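Probable TonB-dependent siderophore receptor PiuA (Acinetobacter baumannii, PDB 5FP1) probably carries out the first step of iron uptake across the outer membrane, binding iron-chelating siderophores, and may bind ferric enterobactin with micromolar affinity. Local coordinates at residues T360-Y365 and R409-A414. Residues are numbered along the deposited sequence; the frame is centred on the assembly and turned at random.
Sequences TDKGGY and RPDFDA. With C8E ((hydroxyethyloxy)tri(ethyloxy)octane), chain D; C8E ((hydroxyethyloxy)tri(ethyloxy)octane), chain G.
Lys362 and the pair Asp411 and Phe412 illustrate how a beta bulge can serve a side chain as well as a backbone. Opposite Lys362 stand two residues instead of one, and its carbonyl oxygen accepts from both Asp411 N (2.9 Å) and Phe412 N (3.1 Å). Asp411, the first of the two bulge residues, points its CB toward the neighbouring strand, and its carboxylate meets the end of the lysine chain. From its root, Lys362 CB sits over one face of the Phe412 ring, off-centre toward the rim, in a CH-pi contact 3.9 Å from the centroid. CG stays near CZ of that ring. The bend at chi2 (-91°) then leads CD past CE2 while bringing it close to the Asp411 carboxylate. At the tip, Lys362 NZ reaches Asp411 OD2 at 2.9 Å, coming from above the carboxylate plane, 38° out of it; Trp501 adds a cation-pi contact to this lysine.

The same carboxylate is gripped side-on by Arg409, nearly in the guanidinium plane: NE bonds to Asp411 OD1 (2.8 Å) and NH2 to OD2 on its syn lone pair, both with N-H...O angles of 166°. Asp411 OD2 thus serves two cations, whose positive charge probably stabilises its ionised form. The guanidinium lies over Gly364, and Arg409 NH1, also bonded to Asn366, reaches Tyr365 O only weakly.

On the face opposite the Lys362 side chain, a water bridges Asp361 OD1 and Asp413 OD2, while Asp413 OD1 is held by Asn449. Two C8E detergent molecules lie along this face, one with C5 3.7 Å from Pro410 N, the other with C1 3.4 Å from Phe412 O. With two residues facing one, this is a classic bulge between adjacent antiparallel strands; detergent on one face and a salt-bridge network on the other are consistent with the wall of a TonB-dependent receptor beta-barrel.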
# COMPACT_ATOMS: atom_id res chain seq x y z
N THR A 360 -1.81 -19.76 6.37
CA THR A 360 -3.02 -18.93 6.60
C THR A 360 -4.23 -19.82 6.69
O THR A 360 -4.40 -20.71 5.85
CB THR A 360 -3.25 -17.93 5.42
OG1 THR A 360 -2.14 -17.04 5.34
CG2 THR A 360 -4.52 -17.07 5.62
N ASP A 361 -5.04 -19.59 7.72
CA ASP A 361 -6.39 -20.12 7.81
C ASP A 361 -7.40 -19.04 7.41
O ASP A 361 -7.27 -17.89 7.83
CB ASP A 361 -6.71 -20.56 9.25
CG ASP A 361 -5.96 -21.84 9.66
OD1 ASP A 361 -5.61 -22.63 8.78
OD2 ASP A 361 -5.78 -22.07 10.87
N LYS A 362 -8.40 -19.39 6.61
CA LYS A 362 -9.41 -18.43 6.20
C LYS A 362 -10.81 -18.97 6.37
O LYS A 362 -11.11 -20.10 5.94
CB LYS A 362 -9.20 -17.99 4.74
CG LYS A 362 -10.12 -16.86 4.27
CD LYS A 362 -11.43 -17.32 3.64
CE LYS A 362 -12.32 -16.14 3.24
NZ LYS A 362 -13.65 -16.51 2.69
N GLY A 363 -11.68 -18.12 6.92
CA GLY A 363 -13.11 -18.39 7.00
C GLY A 363 -13.89 -17.12 6.73
O GLY A 363 -13.32 -16.07 6.31
N GLY A 364 -15.18 -17.18 7.01
CA GLY A 364 -16.04 -16.02 6.87
C GLY A 364 -17.27 -16.27 7.69
O GLY A 364 -17.33 -17.26 8.46
N TYR A 365 -18.27 -15.42 7.52
CA TYR A 365 -19.49 -15.51 8.35
C TYR A 365 -20.68 -15.96 7.55
O TYR A 365 -20.89 -15.51 6.40
CB TYR A 365 -19.79 -14.19 9.07
CG TYR A 365 -18.80 -13.89 10.18
CD1 TYR A 365 -18.91 -14.50 11.43
CD2 TYR A 365 -17.73 -13.04 9.96
CE1 TYR A 365 -17.99 -14.24 12.43
CE2 TYR A 365 -16.82 -12.77 10.95
CZ TYR A 365 -16.94 -13.38 12.18
OH TYR A 365 -15.98 -13.12 13.13
N ARG A 409 -17.52 -19.62 9.84
CA ARG A 409 -17.53 -20.76 8.93
C ARG A 409 -16.11 -20.87 8.32
O ARG A 409 -15.66 -19.91 7.72
CB ARG A 409 -18.53 -20.51 7.80
CG ARG A 409 -18.62 -21.59 6.72
CD ARG A 409 -19.15 -21.05 5.38
NE ARG A 409 -18.21 -20.06 4.86
CZ ARG A 409 -18.43 -18.75 4.79
NH1 ARG A 409 -19.61 -18.22 5.10
NH2 ARG A 409 -17.45 -17.97 4.37
N PRO A 410 -15.44 -22.03 8.43
CA PRO A 410 -14.11 -22.19 7.83
C PRO A 410 -14.22 -22.46 6.34
O PRO A 410 -15.18 -23.07 5.91
CB PRO A 410 -13.53 -23.41 8.57
CG PRO A 410 -14.75 -24.25 8.88
CD PRO A 410 -15.89 -23.27 9.11
N ASP A 411 -13.27 -21.96 5.54
CA ASP A 411 -13.32 -22.12 4.08
C ASP A 411 -12.11 -22.87 3.52
O ASP A 411 -12.27 -23.84 2.75
CB ASP A 411 -13.46 -20.78 3.36
CG ASP A 411 -14.77 -20.09 3.68
OD1 ASP A 411 -15.84 -20.74 3.60
OD2 ASP A 411 -14.74 -18.89 4.01
N PHE A 412 -10.91 -22.45 3.89
CA PHE A 412 -9.69 -23.09 3.38
C PHE A 412 -8.49 -22.73 4.20
O PHE A 412 -8.54 -21.84 5.05
CB PHE A 412 -9.42 -22.74 1.91
CG PHE A 412 -9.26 -21.25 1.64
CD1 PHE A 412 -8.08 -20.60 1.90
CD2 PHE A 412 -10.31 -20.53 1.08
CE1 PHE A 412 -7.94 -19.23 1.64
CE2 PHE A 412 -10.18 -19.17 0.81
CZ PHE A 412 -8.99 -18.52 1.09
N ASP A 413 -7.38 -23.42 3.93
CA ASP A 413 -6.08 -22.95 4.41
C ASP A 413 -5.13 -22.85 3.25
O ASP A 413 -5.37 -23.42 2.20
CB ASP A 413 -5.49 -23.79 5.54
CG ASP A 413 -5.14 -25.23 5.12
OD1 ASP A 413 -4.73 -25.48 3.98
OD2 ASP A 413 -5.27 -26.11 5.97
N ALA A 414 -4.03 -22.14 3.46
CA ALA A 414 -3.06 -21.87 2.38
C ALA A 414 -1.66 -21.82 2.91
O ALA A 414 -1.41 -21.23 3.93
CB ALA A 414 -3.38 -20.56 1.69
C1 C8E D . -8.95 -18.07 11.36
C2 C8E D . -9.97 -18.53 10.35
C3 C8E D . -10.99 -19.41 11.05
C4 C8E D . -12.41 -19.03 10.69
C5 C8E D . -13.38 -20.19 10.83
C6 C8E D . -13.38 -20.80 12.22
C7 C8E D . -14.41 -21.91 12.27
C8 C8E D . -15.24 -21.88 13.54
O9 C8E D . -16.18 -22.96 13.47
C1 C8E G . -9.91 -22.77 8.06
C2 C8E G . -9.15 -24.09 8.00
C3 C8E G . -9.64 -24.95 6.84
C4 C8E G . -8.96 -26.31 6.75
C5 C8E G . -8.72 -26.74 5.30
C6 C8E G . -8.73 -28.27 5.15
C7 C8E G . -7.41 -28.94 5.53
C8 C8E G . -7.45 -30.42 5.14
O9 C8E G . -6.27 -30.79 4.43
O HOH W 1 -0.66 -18.38 3.50
O HOH W 2 -5.44 -25.28 8.82